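Long-range contacts in endo-pectate lyase (Erwinia chrysanthemi, PDB 3B4N), which probably cleaves polygalacturonate and methylated pectins within the chain by calcium-dependent elimination, leaving unsaturated galacturonosyl ends: residues M25-S30 and I188-C193; G209-A214 and G239-T244. One frame throughout, in Å; residues are numbered along the deposited sequence.

Contact 1 (M25-S30 and I188-C193); sequences MLSQKS and IWEDIC. With CA (calcium ion), chain C.
The carboxylate of Glu190 reaches Ser27 and Lys29, in the segment Met25-Ser30, with both oxygens at once. Its OE1 takes the ammonium of Lys29 (NZ to OE1 2.6 Å), a salt bridge, while OE2 accepts the hydroxyl of Ser27 (OG to OE2 3.0 Å). Both donors come in on the syn side of the carboxylate, 22° and 26° out of its plane, and with one on each oxygen they restrain its rotation. Lys29 arrives by a chain bent at three successive torsions, which curls its NZ back over Ser27, where a weak bond to OG (3.0 Å) closes the cluster. Arg165, on the neighbouring strand 164-166, forms a salt bridge with OE2, giving Glu190 a second cationic partner, and hydrogen-bonds to Leu26 O. In this way an edge strand of the N-terminal antiparallel sheet is pinned to one coil of the right-handed parallel beta-helix. Next to the polar group, toward Met25, the contact turns apolar: the extended chi2 of Ile188 (-180°) carries its CD1 to within 3.8 Å of Met25 CB, and the two side chains run antiparallel alongside one another. Beyond Glu190 the chain turns to the calcium ion, where Asp191 OD1 (2.4 Å) and Ile192 O (2.3 Å) are two of the ligands.

Contact 2 (G209-A214 and G239-T244); sequences GIAHNA and GNFTLT. With CA (calcium ion), chain C.
Ile210 CD1 presses on Thr242 CB at 3.4 Å, closer than carbon atoms usually pack, where the two side chains lean in the same direction, flank to flank. They belong to neighbouring parallel strands, one coil apart in the right-handed parallel beta-helix, whose local axes diverge by 17°. The backbones are laced in register, Ile210 with Thr242 and His212 with Thr244. Ala211 gives its N-H to Thr242 O and takes the N-H of Thr244 on its own O, while Thr242 N to Gly209 O and Asn213 N to Thr244 O extend the ladder at its two ends.

The Ile210 face continues with His212 and Thr244, whose side chains cross at about a right angle. Thr244 OG1 meets the edge of the imidazole near the ring plane and is hydrogen-bonded to His212 ND1 (2.8 Å); its chi1 of 63° sets the hydroxyl between backbone N and carbonyl carbon, turned towards the histidine. Tyr34 and Lys29 of the N-terminal sheet pack against this face. On the other face Ala211 CB touches Leu243 CD2 (3.7 Å) and, at the start of the strand, Phe241 CZ (3.8 Å). Phe241 CD1 comes within 3.5 Å of Gly209 O, with the ring oblique to it.

Asn213, which makes the last rung through its backbone N, turns its side chain to the calcium ion. Asp191, Ile192 and Tyr218 also bind the ion, with two waters completing the six ligands. Asn213 OD1 lies 2.3 Å from the metal and also accepts the N-H of Ala214 (N to OD1 3.0 Å).

From the N terminus, strand 22-29 belongs to the antiparallel sheet region that precedes the beta-helix, and contact 1 closes a long loop by bringing it against the end of strand 181-189. Contact 2 opens only after that loop has closed and itself closes a loop of 24 residues, about one coil, that contains strands 224-228 and 233-238; the two stand in series, neither nested nor crossed. They meet through strands 181-189 and 210-213, neighbours in the beta-helix: Trp189 N lies 2.9 Å from Ile210 O, a probable hydrogen bond. Contact 1 therefore joins the N-terminal region to the beta-helix, contact 2 joins successive coils within it, and both supply ligands to one calcium ion.

Contact 1 (M25-S30 and I188-C193)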
# COMPACT_ATOMS: atom_id res chain seq x y z
N MET A 25 6.13 0.42 -12.85
CA MET A 25 6.48 -0.94 -12.44
C MET A 25 5.27 -1.82 -12.70
O MET A 25 4.13 -1.36 -12.71
CB MET A 25 6.84 -0.99 -10.96
CG MET A 25 8.14 -0.28 -10.64
SD MET A 25 8.45 -0.26 -8.88
CE MET A 25 8.82 -1.88 -8.62
N LEU A 26 5.53 -3.11 -12.90
CA LEU A 26 4.49 -4.08 -13.20
C LEU A 26 4.51 -5.27 -12.25
O LEU A 26 5.57 -5.72 -11.83
CB LEU A 26 4.70 -4.61 -14.62
CG LEU A 26 4.08 -5.96 -15.00
CD1 LEU A 26 2.58 -5.80 -15.10
CD2 LEU A 26 4.66 -6.46 -16.32
N SER A 27 3.32 -5.77 -11.92
CA SER A 27 3.22 -6.98 -11.10
C SER A 27 2.06 -7.83 -11.62
O SER A 27 0.94 -7.35 -11.74
CB SER A 27 2.99 -6.67 -9.63
OG SER A 27 3.04 -7.87 -8.88
N GLN A 28 2.33 -9.09 -11.94
CA GLN A 28 1.29 -9.97 -12.45
C GLN A 28 0.65 -10.79 -11.33
O GLN A 28 1.35 -11.47 -10.58
CB GLN A 28 1.88 -10.91 -13.50
CG GLN A 28 2.71 -10.19 -14.56
CD GLN A 28 3.30 -11.14 -15.58
OE1 GLN A 28 2.57 -11.81 -16.31
NE2 GLN A 28 4.62 -11.20 -15.63
N LYS A 29 -0.67 -10.74 -11.22
CA LYS A 29 -1.40 -11.48 -10.19
C LYS A 29 -2.77 -11.98 -10.66
O LYS A 29 -3.64 -11.18 -11.00
CB LYS A 29 -1.61 -10.60 -8.95
CG LYS A 29 -0.35 -10.21 -8.18
CD LYS A 29 0.18 -11.36 -7.33
CE LYS A 29 1.53 -11.83 -7.82
NZ LYS A 29 2.49 -10.70 -7.90
N SER A 30 -2.96 -13.30 -10.67
CA SER A 30 -4.24 -13.90 -11.07
C SER A 30 -4.77 -13.43 -12.43
O SER A 30 -5.92 -12.97 -12.53
CB SER A 30 -5.29 -13.62 -9.99
OG SER A 30 -6.52 -14.25 -10.28
N ILE A 188 5.98 -2.15 -4.32
CA ILE A 188 5.23 -3.37 -4.60
C ILE A 188 5.73 -4.47 -3.68
O ILE A 188 6.93 -4.74 -3.65
CB ILE A 188 5.41 -3.82 -6.05
CG1 ILE A 188 4.81 -2.77 -6.99
CG2 ILE A 188 4.77 -5.20 -6.27
CD1 ILE A 188 4.92 -3.12 -8.47
N TRP A 189 4.83 -5.05 -2.90
CA TRP A 189 5.18 -6.15 -1.99
C TRP A 189 4.63 -7.41 -2.65
O TRP A 189 3.41 -7.58 -2.76
CB TRP A 189 4.51 -5.96 -0.62
CG TRP A 189 5.06 -4.83 0.22
CD1 TRP A 189 5.93 -4.94 1.26
CD2 TRP A 189 4.70 -3.44 0.14
NE1 TRP A 189 6.13 -3.71 1.85
CE2 TRP A 189 5.39 -2.78 1.18
CE3 TRP A 189 3.87 -2.70 -0.71
CZ2 TRP A 189 5.26 -1.40 1.39
CZ3 TRP A 189 3.74 -1.33 -0.49
CH2 TRP A 189 4.44 -0.70 0.55
N GLU A 190 5.51 -8.30 -3.10
CA GLU A 190 5.07 -9.52 -3.78
C GLU A 190 4.35 -10.54 -2.88
O GLU A 190 3.54 -11.34 -3.36
CB GLU A 190 6.26 -10.16 -4.51
CG GLU A 190 6.74 -9.35 -5.74
CD GLU A 190 5.72 -9.30 -6.88
OE1 GLU A 190 4.95 -10.27 -7.05
OE2 GLU A 190 5.71 -8.31 -7.65
N ASP A 191 4.64 -10.50 -1.58
CA ASP A 191 4.00 -11.35 -0.59
C ASP A 191 4.44 -10.80 0.76
O ASP A 191 5.52 -11.12 1.24
CB ASP A 191 4.43 -12.82 -0.70
CG ASP A 191 3.64 -13.74 0.24
OD1 ASP A 191 3.03 -13.25 1.21
OD2 ASP A 191 3.64 -14.98 0.02
N ILE A 192 3.61 -9.95 1.35
CA ILE A 192 3.93 -9.35 2.63
C ILE A 192 4.37 -10.41 3.62
O ILE A 192 3.73 -11.46 3.72
CB ILE A 192 2.69 -8.65 3.22
CG1 ILE A 192 2.30 -7.45 2.34
CG2 ILE A 192 2.98 -8.22 4.65
CD1 ILE A 192 0.95 -6.86 2.72
N CYS A 193 5.46 -10.14 4.34
CA CYS A 193 5.94 -11.08 5.34
C CYS A 193 5.27 -10.72 6.68
O CYS A 193 4.09 -11.00 6.86
CB CYS A 193 7.47 -11.02 5.41
SG CYS A 193 8.20 -12.19 6.60
CA CA C . 2.47 -13.35 3.50
O HOH W 1 2.05 -12.51 5.74
O HOH W 2 1.05 -15.22 3.93

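Contact 2 (G209-A214 and G239-T244)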
# COMPACT_ATOMS: atom_id res chain seq x y z
N GLY A 209 1.16 2.04 -4.92
CA GLY A 209 1.78 0.79 -4.50
C GLY A 209 0.80 -0.36 -4.64
O GLY A 209 -0.41 -0.15 -4.71
N ILE A 210 1.33 -1.58 -4.66
CA ILE A 210 0.51 -2.78 -4.78
C ILE A 210 1.04 -3.75 -3.74
O ILE A 210 2.23 -4.05 -3.74
CB ILE A 210 0.66 -3.44 -6.18
CG1 ILE A 210 0.25 -2.45 -7.29
CG2 ILE A 210 -0.18 -4.70 -6.24
CD1 ILE A 210 -1.22 -2.17 -7.37
N ALA A 211 0.18 -4.22 -2.83
CA ALA A 211 0.63 -5.15 -1.80
C ALA A 211 -0.15 -6.45 -1.86
O ALA A 211 -1.36 -6.49 -1.66
CB ALA A 211 0.48 -4.51 -0.42
N HIS A 212 0.57 -7.53 -2.12
CA HIS A 212 -0.03 -8.84 -2.22
C HIS A 212 0.19 -9.65 -0.95
O HIS A 212 1.20 -9.51 -0.27
CB HIS A 212 0.60 -9.60 -3.40
CG HIS A 212 -0.04 -10.93 -3.66
ND1 HIS A 212 -1.31 -11.05 -4.18
CD2 HIS A 212 0.42 -12.19 -3.49
CE1 HIS A 212 -1.61 -12.33 -4.31
NE2 HIS A 212 -0.57 -13.04 -3.91
N ASN A 213 -0.80 -10.46 -0.61
CA ASN A 213 -0.62 -11.38 0.50
C ASN A 213 -1.44 -12.60 0.12
O ASN A 213 -2.32 -12.51 -0.73
CB ASN A 213 -1.06 -10.80 1.86
CG ASN A 213 -0.21 -11.36 3.00
OD1 ASN A 213 0.50 -12.35 2.81
ND2 ASN A 213 -0.29 -10.74 4.17
N ALA A 214 -1.14 -13.74 0.73
CA ALA A 214 -1.88 -14.94 0.36
C ALA A 214 -2.03 -15.89 1.52
O ALA A 214 -1.17 -15.97 2.39
CB ALA A 214 -1.18 -15.64 -0.79
N GLY A 239 -3.52 7.60 -3.46
CA GLY A 239 -2.97 7.16 -4.73
C GLY A 239 -3.47 5.81 -5.18
O GLY A 239 -2.89 5.19 -6.07
N ASN A 240 -4.56 5.35 -4.57
CA ASN A 240 -5.16 4.06 -4.89
C ASN A 240 -4.26 2.87 -4.61
O ASN A 240 -4.13 1.96 -5.44
CB ASN A 240 -5.66 4.04 -6.34
CG ASN A 240 -6.74 2.99 -6.55
OD1 ASN A 240 -7.41 2.56 -5.61
ND2 ASN A 240 -6.92 2.58 -7.80
N PHE A 241 -3.64 2.89 -3.43
CA PHE A 241 -2.83 1.79 -2.93
C PHE A 241 -3.75 0.57 -3.10
O PHE A 241 -4.90 0.60 -2.67
CB PHE A 241 -2.53 2.06 -1.45
CG PHE A 241 -1.81 0.95 -0.74
CD1 PHE A 241 -0.67 0.36 -1.28
CD2 PHE A 241 -2.21 0.56 0.53
CE1 PHE A 241 0.06 -0.60 -0.57
CE2 PHE A 241 -1.49 -0.40 1.26
CZ PHE A 241 -0.36 -0.97 0.71
N THR A 242 -3.23 -0.48 -3.71
CA THR A 242 -4.04 -1.66 -3.99
C THR A 242 -3.57 -2.92 -3.31
O THR A 242 -2.38 -3.25 -3.35
CB THR A 242 -4.07 -1.91 -5.51
OG1 THR A 242 -4.68 -0.79 -6.14
CG2 THR A 242 -4.84 -3.19 -5.85
N LEU A 243 -4.51 -3.61 -2.69
CA LEU A 243 -4.22 -4.87 -2.02
C LEU A 243 -4.73 -5.99 -2.90
O LEU A 243 -5.87 -5.94 -3.38
CB LEU A 243 -4.92 -4.95 -0.66
CG LEU A 243 -4.56 -3.88 0.38
CD1 LEU A 243 -5.22 -4.24 1.69
CD2 LEU A 243 -3.05 -3.77 0.54
N THR A 244 -3.90 -7.00 -3.12
CA THR A 244 -4.29 -8.15 -3.93
C THR A 244 -4.13 -9.42 -3.11
O THR A 244 -3.36 -9.46 -2.15
CB THR A 244 -3.42 -8.25 -5.21
OG1 THR A 244 -2.05 -8.48 -4.85
CG2 THR A 244 -3.50 -6.97 -6.01
CA CA C . 2.47 -13.35 3.50
O HOH W 1 2.05 -12.51 5.74
O HOH W 2 1.05 -15.22 3.93